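Local coordinates for ALDH21) (Physcomitrella patens subsp. patens, PDB 5MZ5), which oxidises succinic semialdehyde to succinate, using NADP(+) as the electron acceptor, at residues Ile42-Lys47 with His75-Asp80; Ala93-Tyr98 with Glu233-Ala238. All blocks are in the same frame, centred on the assembly; numbering follows the deposited sequence.

Contact 1: residues Ile42-Lys47 with His75-Asp80; sequences IFLASK and HKDIDD
Leu44 reaches from the end of strand 38-44 to the first turns of helix 75-94, where it meets Asp77 and Asp80. Its CB leans toward the helix but stops short of it. The torsion chi1 (173°) sets CG anti to the backbone N, carrying the fork outward, and there the two methyls divide the work. CD1 presses close against the backbone carbonyl of Asp77, 3.2 Å from Asp77 O, and also lies 4.2 Å from Asp80 CB, so it packs on the flank of the helix. CD2 takes the other direction, to the carboxylate of Asp77, with 3.7 Å between Leu44 CD2 and Asp77 OD1. The side chains of Leu44 and Asp77 cross at about a right angle. A branched aliphatic residue suits this place because one methyl can follow the helix backbone while its twin fills in beside the acid.

The carboxylate gives Leu44 only van der Waals contact. Its OD2 takes a salt bridge from Arg53 and a bond from Thr74 N, just before the helix, and OD1 has a hydrogen bond of its own outside the two segments; together these probably fix the group beside the leucine. Asp80 forms a salt bridge one turn back along the helix, Lys76 NZ lying 3.0 Å from Asp80 OD2 on its syn side.

Leu44 is also the first residue of a type I' turn, with Leu44 N bonded to Lys47 O at 2.9 Å and Lys47 N to Leu44 O at 3.1 Å. This is the two-residue beta hairpin of the aldehyde dehydrogenase fold, bonded through its backbone to strand 239-241 (Phe43 with Ile241, Ser46 with Phe239) and packed by its leucine on the start of helix 75-94.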
loop_
_atom_site.group_PDB
_atom_site.type_symbol
_atom_site.label_atom_id
_atom_site.label_comp_id
_atom_site.label_asym_id
_atom_site.label_seq_id
_atom_site.Cartn_x
_atom_site.Cartn_y
_atom_site.Cartn_z
ATOM N N ILE A 42 -41.156 -9.852 -0.553
ATOM C CA ILE A 42 -40.120 -9.144 -1.287
ATOM C C ILE A 42 -39.770 -7.935 -0.436
ATOM O O ILE A 42 -40.520 -7.608 0.494
ATOM C CB ILE A 42 -40.466 -8.835 -2.769
ATOM C CG1 ILE A 42 -41.729 -7.956 -2.906
ATOM C CG2 ILE A 42 -40.610 -10.150 -3.530
ATOM C CD1 ILE A 42 -41.999 -7.360 -4.316
ATOM N N PHE A 43 -38.623 -7.308 -0.701
ATOM C CA PHE A 43 -38.192 -6.208 0.133
ATOM C C PHE A 43 -38.182 -4.909 -0.616
ATOM O O PHE A 43 -37.489 -4.763 -1.609
ATOM C CB PHE A 43 -36.847 -6.545 0.819
ATOM C CG PHE A 43 -37.055 -7.668 1.816
ATOM C CD1 PHE A 43 -37.451 -7.395 3.123
ATOM C CD2 PHE A 43 -36.961 -9.003 1.418
ATOM C CE1 PHE A 43 -37.715 -8.436 4.023
ATOM C CE2 PHE A 43 -37.249 -10.034 2.309
ATOM C CZ PHE A 43 -37.634 -9.742 3.604
ATOM N N LEU A 44 -39.011 -3.978 -0.148
ATOM C CA LEU A 44 -39.185 -2.661 -0.736
ATOM C C LEU A 44 -38.838 -1.624 0.310
ATOM O O LEU A 44 -39.548 -1.497 1.316
ATOM C CB LEU A 44 -40.628 -2.503 -1.255
ATOM C CG LEU A 44 -41.068 -1.120 -1.764
ATOM C CD1 LEU A 44 -40.224 -0.667 -2.930
ATOM C CD2 LEU A 44 -42.522 -1.144 -2.204
ATOM N N ALA A 45 -37.718 -0.894 0.079
ATOM C CA ALA A 45 -37.196 0.140 0.975
ATOM C C ALA A 45 -37.046 -0.422 2.413
ATOM O O ALA A 45 -37.565 0.166 3.374
ATOM C CB ALA A 45 -38.107 1.366 0.949
ATOM N N SER A 46 -36.369 -1.611 2.513
ATOM C CA SER A 46 -36.040 -2.383 3.732
ATOM C C SER A 46 -37.204 -3.143 4.377
ATOM O O SER A 46 -37.012 -3.797 5.409
ATOM C CB SER A 46 -35.384 -1.490 4.788
ATOM O OG SER A 46 -34.433 -0.603 4.229
ATOM N N LYS A 47 -38.405 -3.048 3.792
ATOM C CA LYS A 47 -39.598 -3.624 4.400
ATOM C C LYS A 47 -40.202 -4.800 3.622
ATOM O O LYS A 47 -40.254 -4.761 2.389
ATOM C CB LYS A 47 -40.654 -2.523 4.668
ATOM C CG LYS A 47 -40.115 -1.392 5.550
ATOM C CD LYS A 47 -41.169 -0.807 6.459
ATOM C CE LYS A 47 -40.592 0.052 7.562
ATOM N NZ LYS A 47 -39.749 -0.717 8.528
ATOM N N HIS A 75 -44.035 -1.746 -11.516
ATOM C CA HIS A 75 -43.223 -0.622 -11.969
ATOM C C HIS A 75 -43.140 0.451 -10.862
ATOM O O HIS A 75 -42.070 1.023 -10.651
ATOM C CB HIS A 75 -43.836 -0.037 -13.240
ATOM C CG HIS A 75 -42.987 1.012 -13.875
ATOM N ND1 HIS A 75 -43.071 2.349 -13.486
ATOM C CD2 HIS A 75 -42.050 0.891 -14.844
ATOM C CE1 HIS A 75 -42.169 2.987 -14.217
ATOM N NE2 HIS A 75 -41.529 2.152 -15.049
ATOM N N LYS A 76 -44.274 0.709 -10.168
ATOM C CA LYS A 76 -44.361 1.671 -9.081
ATOM C C LYS A 76 -43.460 1.250 -7.913
ATOM O O LYS A 76 -42.799 2.116 -7.339
ATOM C CB LYS A 76 -45.814 1.883 -8.626
ATOM C CG LYS A 76 -45.999 3.167 -7.822
ATOM C CD LYS A 76 -46.989 2.980 -6.677
ATOM C CE LYS A 76 -47.329 4.272 -5.974
ATOM N NZ LYS A 76 -46.198 4.775 -5.155
ATOM N N ASP A 77 -43.402 -0.074 -7.597
ATOM C CA ASP A 77 -42.535 -0.623 -6.555
ATOM C C ASP A 77 -41.069 -0.326 -6.860
ATOM O O ASP A 77 -40.349 0.142 -5.974
ATOM C CB ASP A 77 -42.738 -2.143 -6.391
ATOM C CG ASP A 77 -44.094 -2.569 -5.866
ATOM O OD1 ASP A 77 -44.705 -1.794 -5.081
ATOM O OD2 ASP A 77 -44.539 -3.682 -6.220
ATOM N N ILE A 78 -40.637 -0.551 -8.126
ATOM C CA ILE A 78 -39.253 -0.295 -8.553
ATOM C C ILE A 78 -38.920 1.202 -8.427
ATOM O O ILE A 78 -37.873 1.540 -7.874
ATOM C CB ILE A 78 -38.935 -0.895 -9.949
ATOM C CG1 ILE A 78 -39.279 -2.400 -9.991
ATOM C CG2 ILE A 78 -37.455 -0.692 -10.316
ATOM C CD1 ILE A 78 -39.749 -2.852 -11.339
ATOM N N ASP A 79 -39.841 2.087 -8.875
ATOM C CA ASP A 79 -39.675 3.536 -8.738
ATOM C C ASP A 79 -39.505 3.955 -7.284
ATOM O O ASP A 79 -38.615 4.741 -6.983
ATOM C CB ASP A 79 -40.858 4.288 -9.348
ATOM C CG ASP A 79 -40.611 4.713 -10.767
ATOM O OD1 ASP A 79 -39.454 5.082 -11.082
ATOM O OD2 ASP A 79 -41.578 4.695 -11.568
ATOM N N ASP A 80 -40.347 3.410 -6.399
ATOM C CA ASP A 80 -40.327 3.673 -4.960
ATOM C C ASP A 80 -39.034 3.167 -4.331
ATOM O O ASP A 80 -38.477 3.855 -3.476
ATOM C CB ASP A 80 -41.563 3.055 -4.257
ATOM C CG ASP A 80 -42.909 3.667 -4.628
ATOM O OD1 ASP A 80 -42.925 4.795 -5.168
ATOM O OD2 ASP A 80 -43.945 3.020 -4.372
#

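Contact 2: residues Ala93-Tyr98 with Glu233-Ala238; sequences AAMGAY and ELPLGA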
loop_
_atom_site.group_PDB
_atom_site.type_symbol
_atom_site.label_atom_id
_atom_site.label_comp_id
_atom_site.label_asym_id
_atom_site.label_seq_id
_atom_site.Cartn_x
_atom_site.Cartn_y
_atom_site.Cartn_z
ATOM N N ALA A 93 -23.928 6.946 3.802
ATOM C CA ALA A 93 -22.627 7.619 3.743
ATOM C C ALA A 93 -22.174 8.187 5.107
ATOM O O ALA A 93 -20.975 8.308 5.325
ATOM C CB ALA A 93 -22.659 8.715 2.682
ATOM N N ALA A 94 -23.116 8.499 6.025
ATOM C CA ALA A 94 -22.846 9.031 7.372
ATOM C C ALA A 94 -22.641 7.936 8.446
ATOM O O ALA A 94 -22.236 8.252 9.557
ATOM C CB ALA A 94 -23.955 9.998 7.808
ATOM N N MET A 95 -22.940 6.667 8.140
ATOM C CA MET A 95 -22.721 5.574 9.094
ATOM C C MET A 95 -21.227 5.507 9.473
ATOM O O MET A 95 -20.349 5.694 8.613
ATOM C CB MET A 95 -23.064 4.226 8.442
ATOM C CG MET A 95 -24.543 3.972 8.271
ATOM S SD MET A 95 -24.820 2.464 7.335
ATOM C CE MET A 95 -24.679 1.208 8.647
ATOM N N GLY A 96 -20.962 5.200 10.739
ATOM C CA GLY A 96 -19.604 4.953 11.211
ATOM C C GLY A 96 -19.139 3.627 10.636
ATOM O O GLY A 96 -19.976 2.773 10.314
ATOM N N ALA A 97 -17.814 3.457 10.454
ATOM C CA ALA A 97 -17.229 2.222 9.900
ATOM C C ALA A 97 -17.637 0.991 10.721
ATOM O O ALA A 97 -17.973 -0.044 10.142
ATOM C CB ALA A 97 -15.703 2.333 9.801
ATOM N N TYR A 98 -17.681 1.141 12.064
ATOM C CA TYR A 98 -18.079 0.094 13.010
ATOM C C TYR A 98 -19.567 -0.284 12.842
ATOM O O TYR A 98 -19.938 -1.411 13.156
ATOM C CB TYR A 98 -17.771 0.509 14.481
ATOM C CG TYR A 98 -18.670 1.618 14.996
ATOM C CD1 TYR A 98 -18.368 2.957 14.754
ATOM C CD2 TYR A 98 -19.864 1.327 15.652
ATOM C CE1 TYR A 98 -19.232 3.979 15.147
ATOM C CE2 TYR A 98 -20.735 2.344 16.061
ATOM C CZ TYR A 98 -20.410 3.668 15.808
ATOM O OH TYR A 98 -21.242 4.684 16.224
ATOM N N GLU A 233 -29.113 -1.070 12.633
ATOM C CA GLU A 233 -27.995 -0.211 12.201
ATOM C C GLU A 233 -28.130 0.223 10.737
ATOM O O GLU A 233 -27.619 1.279 10.363
ATOM C CB GLU A 233 -26.643 -0.936 12.354
ATOM C CG GLU A 233 -26.132 -1.082 13.776
ATOM C CD GLU A 233 -26.486 -2.371 14.488
ATOM O OE1 GLU A 233 -27.524 -2.988 14.151
ATOM O OE2 GLU A 233 -25.739 -2.742 15.422
ATOM N N LEU A 234 -28.789 -0.600 9.911
ATOM C CA LEU A 234 -28.959 -0.319 8.495
ATOM C C LEU A 234 -30.094 0.683 8.262
ATOM O O LEU A 234 -31.227 0.392 8.629
ATOM C CB LEU A 234 -29.148 -1.638 7.718
ATOM C CG LEU A 234 -28.796 -1.640 6.231
ATOM C CD1 LEU A 234 -27.318 -1.268 5.989
ATOM C CD2 LEU A 234 -29.119 -2.990 5.623
ATOM N N PRO A 235 -29.799 1.903 7.733
ATOM C CA PRO A 235 -30.864 2.909 7.531
ATOM C C PRO A 235 -32.058 2.422 6.700
ATOM O O PRO A 235 -31.898 1.569 5.835
ATOM C CB PRO A 235 -30.135 4.063 6.823
ATOM C CG PRO A 235 -28.692 3.901 7.216
ATOM C CD PRO A 235 -28.488 2.419 7.281
ATOM N N LEU A 236 -33.249 2.983 6.961
ATOM C CA LEU A 236 -34.467 2.657 6.215
ATOM C C LEU A 236 -34.311 3.078 4.744
ATOM O O LEU A 236 -33.861 4.188 4.460
ATOM C CB LEU A 236 -35.672 3.350 6.855
ATOM C CG LEU A 236 -37.038 2.887 6.373
ATOM C CD1 LEU A 236 -37.393 1.514 6.975
ATOM C CD2 LEU A 236 -38.105 3.942 6.703
ATOM N N GLY A 237 -34.619 2.160 3.840
ATOM C CA GLY A 237 -34.481 2.383 2.404
ATOM C C GLY A 237 -33.116 2.063 1.828
ATOM O O GLY A 237 -32.904 2.261 0.633
ATOM N N ALA A 238 -32.179 1.549 2.661
ATOM C CA ALA A 238 -30.811 1.165 2.250
ATOM C C ALA A 238 -30.831 0.014 1.232
ATOM O O ALA A 238 -29.882 -0.161 0.449
ATOM C CB ALA A 238 -30.011 0.744 3.464
#
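With chi1 at -74° and chi2 extended at 174°, Met95 sends its thioether toward Glu233 and Pro235, and a bend at chi3 (83°) turns CE onto the carbonyl of Glu233. The residue sits in the short connection between helices 75-94 and 97-113, and the loop it meets leads into strand 239-241, the outermost strand of the six-stranded Rossmann-type sheet that binds NADP(+). Met95 SD packs on Pro235 CD at 3.7 Å, with CG of that ring a little farther off. CE stands 3.4 Å from Glu233 O and, more loosely, 4.5 Å from Leu234 CD1. A long, unbranched, flexible chain suits a place between a carbonyl and a proline ring, where it must bend at its end. Cut back to an alanine, the residue would lack SD and CE, which would probably open a gap beside Pro235 CD and Leu234 CD1.

Glu233 directs its carboxylate to Lys106 of helix 97-113, a salt bridge that ties the loop to the same helical pair. Pro235 opens a type II turn in which Gly237 takes a positive phi that would push a CB against the preceding carbonyl; the turn is closed by a hydrogen bond from Ala238 N to Pro235 O, 3.2 Å.

Contacts 1 and 2 lie in series along the chain, their centres about 19 Å apart, and both use helix 75-94: contact 1 packs on its first turns, and contact 2 is made just beyond its far end. They also meet directly, turn against turn. Ser46 OG of the hairpin lies 2.8 Å from Gly237 N, probably a hydrogen bond, and Lys47 CE packs 3.6 Å from Leu236 CD1. Hairpin, helix and loop thus form one continuous patch. Contact 1 does not reach the cofactor site: the side chain of Asp77 is about 12 Å from that of Lys212, which binds NADP(+) in the cofactor-bound enzyme, though none is bound here; contact 2 lies away from the known sites.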